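Local coordinates for protein glycosyl hydrolase family 88 (PDB 3WIW) that hydrolyses unsaturated glucuronyl oligosaccharides derived from heparin, as a glycoside hydrolase of family 88 built on an alpha6/alpha6-barrel, at residues F330-S341 and Y381-K392. Residues are numbered along the deposited sequence; the frame is centred on the assembly and turned at random. Where two conformers were deposited one is given.
Sequences FKFAEDILKTLS and YLEALKRYAEIK
Helices 327-340 and 375-392 of this alpha6/alpha6-barrel protein meet through a knob-into-hole contact in which Leu337 enters a hole lined by Tyr381, Ala384, Leu385 and Tyr388. Leu337 CD2 reaches Ala384 CB at 3.8 Å, and Leu337 CD1 lies 4.0 Å from Tyr388 CB. One tyrosine hydroxyl bonds back to the first helix at Glu334, before Leu337 in the chain, and another bonds at Ser341, after it. Tyr388 OH donates to the anti lone pair of Glu334 OE1 at 2.6 Å, in the plane of the ring, and a water links the same oxygen to Lys392 NZ. With CG anti to the backbone N (chi1 179°), the Tyr388 ring extends to Phe330; their planes are nearly parallel (12°) but slid apart, with Phe330 CZ 3.4 Å from Tyr388 CE1. A phenylalanine in place of this tyrosine would probably leave Glu334 OE1 without its direct bond to helix 375-392. Tyr381 OH donates to Ser341 OG at 2.7 Å; that hydroxyl in turn donates to Leu337 O, which also accepts the backbone bond from Ser341 N. Trp31 of helix 30-49 meets the Tyr388 ring edge-to-face. The axes of segments 330-340 and 381-392 approach to 11.1 Å, their directions 128° apart, a steep crossing, nearer antiparallel than parallel, consistent with neighbouring helices in an alpha/alpha-barrel.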
loop_
_atom_site.group_PDB
_atom_site.type_symbol
_atom_site.label_atom_id
_atom_site.label_comp_id
_atom_site.label_asym_id
_atom_site.label_seq_id
_atom_site.Cartn_x
_atom_site.Cartn_y
_atom_site.Cartn_z
ATOM N N PHE A 330 15.328 -5.863 -8.867
ATOM C CA PHE A 330 14.428 -6.279 -9.932
ATOM C C PHE A 330 14.198 -7.793 -9.882
ATOM O O PHE A 330 13.056 -8.271 -9.990
ATOM C CB PHE A 330 15.005 -5.910 -11.295
ATOM C CG PHE A 330 14.144 -6.352 -12.423
ATOM C CD1 PHE A 330 13.083 -5.566 -12.846
ATOM C CD2 PHE A 330 14.360 -7.579 -13.032
ATOM C CE1 PHE A 330 12.269 -5.983 -13.882
ATOM C CE2 PHE A 330 13.538 -8.002 -14.073
ATOM C CZ PHE A 330 12.505 -7.197 -14.493
ATOM N N LYS A 331 15.275 -8.562 -9.736
ATOM C CA LYS A 331 15.176 -10.027 -9.742
ATOM C C LYS A 331 14.340 -10.520 -8.566
ATOM O O LYS A 331 13.513 -11.420 -8.714
ATOM C CB LYS A 331 16.578 -10.662 -9.712
ATOM C CG LYS A 331 16.603 -12.176 -9.626
ATOM C CD LYS A 331 15.946 -12.824 -10.830
ATOM C CE LYS A 331 16.300 -14.319 -10.917
ATOM N NZ LYS A 331 16.044 -15.090 -9.658
ATOM N N PHE A 332 14.526 -9.910 -7.403
ATOM C CA PHE A 332 13.791 -10.330 -6.213
ATOM C C PHE A 332 12.304 -10.046 -6.416
ATOM O O PHE A 332 11.459 -10.896 -6.128
ATOM C CB PHE A 332 14.371 -9.632 -4.985
ATOM C CG PHE A 332 13.983 -10.257 -3.675
ATOM C CD1 PHE A 332 12.748 -9.975 -3.088
ATOM C CD2 PHE A 332 14.865 -11.099 -3.006
ATOM C CE1 PHE A 332 12.384 -10.557 -1.856
ATOM C CE2 PHE A 332 14.522 -11.653 -1.776
ATOM C CZ PHE A 332 13.274 -11.397 -1.199
ATOM N N ALA A 333 11.979 -8.864 -6.944
ATOM C CA ALA A 333 10.586 -8.518 -7.234
ATOM C C ALA A 333 9.984 -9.465 -8.270
ATOM O O ALA A 333 8.851 -9.906 -8.127
ATOM C CB ALA A 333 10.469 -7.080 -7.722
ATOM N N GLU A 334 10.734 -9.753 -9.329
ATOM C CA GLU A 334 10.275 -10.679 -10.352
ATOM C C GLU A 334 9.938 -12.046 -9.754
ATOM O O GLU A 334 8.913 -12.657 -10.097
ATOM C CB GLU A 334 11.344 -10.806 -11.433
ATOM C CG GLU A 334 10.979 -11.730 -12.570
ATOM C CD GLU A 334 12.071 -11.763 -13.621
ATOM O OE1 GLU A 334 11.871 -11.193 -14.710
ATOM O OE2 GLU A 334 13.137 -12.360 -13.355
ATOM N N ASP A 335 10.798 -12.534 -8.855
ATOM C CA ASP A 335 10.571 -13.834 -8.217
ATOM C C ASP A 335 9.298 -13.777 -7.368
ATOM O O ASP A 335 8.500 -14.715 -7.393
ATOM C CB ASP A 335 11.748 -14.213 -7.325
ATOM C CG ASP A 335 12.992 -14.594 -8.108
ATOM O OD1 ASP A 335 12.883 -14.951 -9.309
ATOM O OD2 ASP A 335 14.095 -14.548 -7.507
ATOM N N ILE A 336 9.083 -12.687 -6.621
ATOM C CA ILE A 336 7.855 -12.563 -5.853
ATOM C C ILE A 336 6.665 -12.604 -6.797
ATOM O O ILE A 336 5.676 -13.302 -6.531
ATOM C CB ILE A 336 7.788 -11.221 -5.092
ATOM C CG1 ILE A 336 8.820 -11.177 -3.957
ATOM C CG2 ILE A 336 6.384 -11.001 -4.554
ATOM C CD1 ILE A 336 9.018 -9.753 -3.392
ATOM N N LEU A 337 6.724 -11.842 -7.883
ATOM C CA LEU A 337 5.597 -11.803 -8.805
ATOM C C LEU A 337 5.296 -13.153 -9.449
ATOM O O LEU A 337 4.122 -13.492 -9.657
ATOM C CB LEU A 337 5.783 -10.714 -9.867
ATOM C CG LEU A 337 5.757 -9.280 -9.350
ATOM C CD1 LEU A 337 5.985 -8.353 -10.533
ATOM C CD2 LEU A 337 4.433 -8.995 -8.654
ATOM N N LYS A 338 6.335 -13.928 -9.750
ATOM C CA LYS A 338 6.096 -15.256 -10.283
ATOM C C LYS A 338 5.369 -16.131 -9.263
ATOM O O LYS A 338 4.470 -16.880 -9.634
ATOM C CB LYS A 338 7.395 -15.881 -10.753
ATOM C CG LYS A 338 7.858 -15.284 -12.066
ATOM C CD LYS A 338 9.256 -15.742 -12.451
ATOM C CE LYS A 338 9.600 -15.263 -13.846
ATOM N NZ LYS A 338 10.942 -15.712 -14.280
ATOM N N THR A 339 5.733 -16.041 -7.985
ATOM C CA THR A 339 5.019 -16.785 -6.942
ATOM C C THR A 339 3.572 -16.303 -6.772
ATOM O O THR A 339 2.634 -17.118 -6.696
ATOM C CB THR A 339 5.769 -16.732 -5.588
ATOM O OG1 THR A 339 7.073 -17.310 -5.736
ATOM C CG2 THR A 339 5.009 -17.516 -4.512
ATOM N N LEU A 340 3.385 -14.989 -6.707
ATOM C CA LEU A 340 2.045 -14.432 -6.564
ATOM C C LEU A 340 1.142 -14.765 -7.741
ATOM O O LEU A 340 -0.075 -14.827 -7.579
ATOM C CB LEU A 340 2.090 -12.915 -6.353
ATOM C CG LEU A 340 2.628 -12.477 -4.992
ATOM C CD1 LEU A 340 2.568 -10.963 -4.971
ATOM C CD2 LEU A 340 1.815 -13.028 -3.808
ATOM N N SER A 341 1.740 -14.990 -8.915
ATOM C CA SER A 341 1.000 -15.273 -10.141
ATOM C C SER A 341 0.753 -16.764 -10.368
ATOM O O SER A 341 0.099 -17.141 -11.345
ATOM C CB SER A 341 1.731 -14.693 -11.355
ATOM O OG SER A 341 1.936 -13.303 -11.206
ATOM N N TYR A 381 -0.444 -5.527 -6.083
ATOM C CA TYR A 381 -0.057 -6.515 -7.070
ATOM C C TYR A 381 -0.194 -5.986 -8.495
ATOM O O TYR A 381 0.740 -6.089 -9.294
ATOM C CB TYR A 381 -0.899 -7.775 -6.883
ATOM C CG TYR A 381 -0.720 -8.830 -7.944
ATOM C CD1 TYR A 381 0.485 -9.520 -8.078
ATOM C CD2 TYR A 381 -1.764 -9.160 -8.788
ATOM C CE1 TYR A 381 0.642 -10.540 -9.048
ATOM C CE2 TYR A 381 -1.632 -10.164 -9.751
ATOM C CZ TYR A 381 -0.426 -10.844 -9.875
ATOM O OH TYR A 381 -0.306 -11.828 -10.831
ATOM N N LEU A 382 -1.333 -5.372 -8.825
ATOM C CA LEU A 382 -1.449 -4.811 -10.171
ATOM C C LEU A 382 -0.479 -3.643 -10.367
ATOM O O LEU A 382 0.062 -3.465 -11.472
ATOM C CB LEU A 382 -2.885 -4.407 -10.526
ATOM C CG LEU A 382 -3.887 -5.562 -10.614
ATOM C CD1 LEU A 382 -5.132 -5.076 -11.321
ATOM C CD2 LEU A 382 -3.308 -6.783 -11.340
ATOM N N GLU A 383 -0.222 -2.857 -9.325
ATOM C CA GLU A 383 0.764 -1.781 -9.446
ATOM C C GLU A 383 2.122 -2.368 -9.807
ATOM O O GLU A 383 2.818 -1.872 -10.704
ATOM C CB GLU A 383 0.851 -1.016 -8.145
ATOM C CG GLU A 383 1.687 0.243 -8.256
ATOM C CD GLU A 383 1.740 0.929 -6.929
ATOM O OE1 GLU A 383 0.903 1.817 -6.701
ATOM O OE2 GLU A 383 2.586 0.559 -6.079
ATOM N N ALA A 384 2.480 -3.473 -9.145
ATOM C CA ALA A 384 3.745 -4.143 -9.430
ATOM C C ALA A 384 3.796 -4.705 -10.863
ATOM O O ALA A 384 4.818 -4.584 -11.557
ATOM C CB ALA A 384 4.003 -5.243 -8.390
ATOM N N LEU A 385 2.695 -5.302 -11.320
ATOM C CA LEU A 385 2.633 -5.787 -12.696
ATOM C C LEU A 385 2.835 -4.639 -13.692
ATOM O O LEU A 385 3.540 -4.788 -14.687
ATOM C CB LEU A 385 1.304 -6.473 -13.006
ATOM C CG LEU A 385 0.979 -7.755 -12.240
ATOM C CD1 LEU A 385 -0.190 -8.473 -12.877
ATOM C CD2 LEU A 385 2.166 -8.697 -12.167
ATOM N N LYS A 386 2.212 -3.498 -13.441
ATOM C CA LYS A 386 2.372 -2.350 -14.322
ATOM C C LYS A 386 3.835 -1.864 -14.314
ATOM O O LYS A 386 4.402 -1.592 -15.371
ATOM C CB LYS A 386 1.419 -1.230 -13.900
ATOM C CG LYS A 386 1.336 -0.102 -14.897
ATOM C CD LYS A 386 0.286 0.952 -14.516
ATOM C CE LYS A 386 0.625 1.621 -13.192
ATOM N NZ LYS A 386 0.096 3.025 -13.148
ATOM N N ARG A 387 4.455 -1.776 -13.134
ATOM C CA ARG A 387 5.857 -1.364 -13.052
ATOM C C ARG A 387 6.796 -2.346 -13.759
ATOM O O ARG A 387 7.734 -1.953 -14.470
ATOM C CB ARG A 387 6.276 -1.152 -11.591
ATOM C CG ARG A 387 5.614 0.033 -10.959
ATOM C CD ARG A 387 5.911 0.134 -9.462
ATOM N NE ARG A 387 5.286 1.328 -8.891
ATOM C CZ ARG A 387 5.575 1.835 -7.695
ATOM N NH1 ARG A 387 4.981 2.965 -7.300
ATOM N NH2 ARG A 387 6.455 1.231 -6.895
ATOM N N TYR A 388 6.535 -3.631 -13.562
ATOM C CA TYR A 388 7.330 -4.677 -14.169
ATOM C C TYR A 388 7.202 -4.605 -15.695
ATOM O O TYR A 388 8.196 -4.646 -16.420
ATOM C CB TYR A 388 6.862 -6.041 -13.650
ATOM C CG TYR A 388 7.614 -7.211 -14.239
ATOM C CD1 TYR A 388 8.776 -7.673 -13.646
ATOM C CD2 TYR A 388 7.165 -7.845 -15.380
ATOM C CE1 TYR A 388 9.473 -8.739 -14.157
ATOM C CE2 TYR A 388 7.845 -8.948 -15.902
ATOM C CZ TYR A 388 9.003 -9.373 -15.291
ATOM O OH TYR A 388 9.701 -10.426 -15.809
ATOM N N ALA A 389 5.972 -4.527 -16.192
ATOM C CA ALA A 389 5.757 -4.447 -17.626
ATOM C C ALA A 389 6.390 -3.202 -18.251
ATOM O O ALA A 389 6.857 -3.251 -19.391
ATOM C CB ALA A 389 4.266 -4.521 -17.947
ATOM N N GLU A 390 6.418 -2.094 -17.515
ATOM C CA GLU A 390 7.027 -0.869 -18.020
ATOM C C GLU A 390 8.534 -1.029 -18.159
ATOM O O GLU A 390 9.121 -0.608 -19.154
ATOM C CB GLU A 390 6.690 0.300 -17.092
ATOM C CG GLU A 390 7.471 1.591 -17.371
ATOM C CD GLU A 390 7.280 2.133 -18.774
ATOM O OE1 GLU A 390 6.246 1.821 -19.414
ATOM O OE2 GLU A 390 8.175 2.873 -19.240
ATOM N N ILE A 391 9.156 -1.659 -17.165
ATOM C CA ILE A 391 10.592 -1.893 -17.203
ATOM C C ILE A 391 10.952 -2.800 -18.374
ATOM O O ILE A 391 11.869 -2.512 -19.131
ATOM C CB ILE A 391 11.099 -2.497 -15.874
ATOM C CG1 ILE A 391 11.040 -1.442 -14.760
ATOM C CG2 ILE A 391 12.541 -3.027 -16.024
ATOM C CD1 ILE A 391 11.167 -2.030 -13.367
ATOM N N LYS A 392 10.198 -3.882 -18.526
ATOM C CA LYS A 392 10.463 -4.875 -19.566
ATOM C C LYS A 392 9.917 -4.481 -20.941
ATOM O O LYS A 392 10.220 -5.136 -21.946
ATOM C CB LYS A 392 9.870 -6.222 -19.141
ATOM C CG LYS A 392 10.543 -6.838 -17.922
ATOM C CD LYS A 392 11.796 -7.606 -18.305
ATOM C CE LYS A 392 11.438 -8.941 -18.941
ATOM N NZ LYS A 392 12.641 -9.797 -19.180
HETATM O O HOH W 1 13.325 -11.042 -16.946
#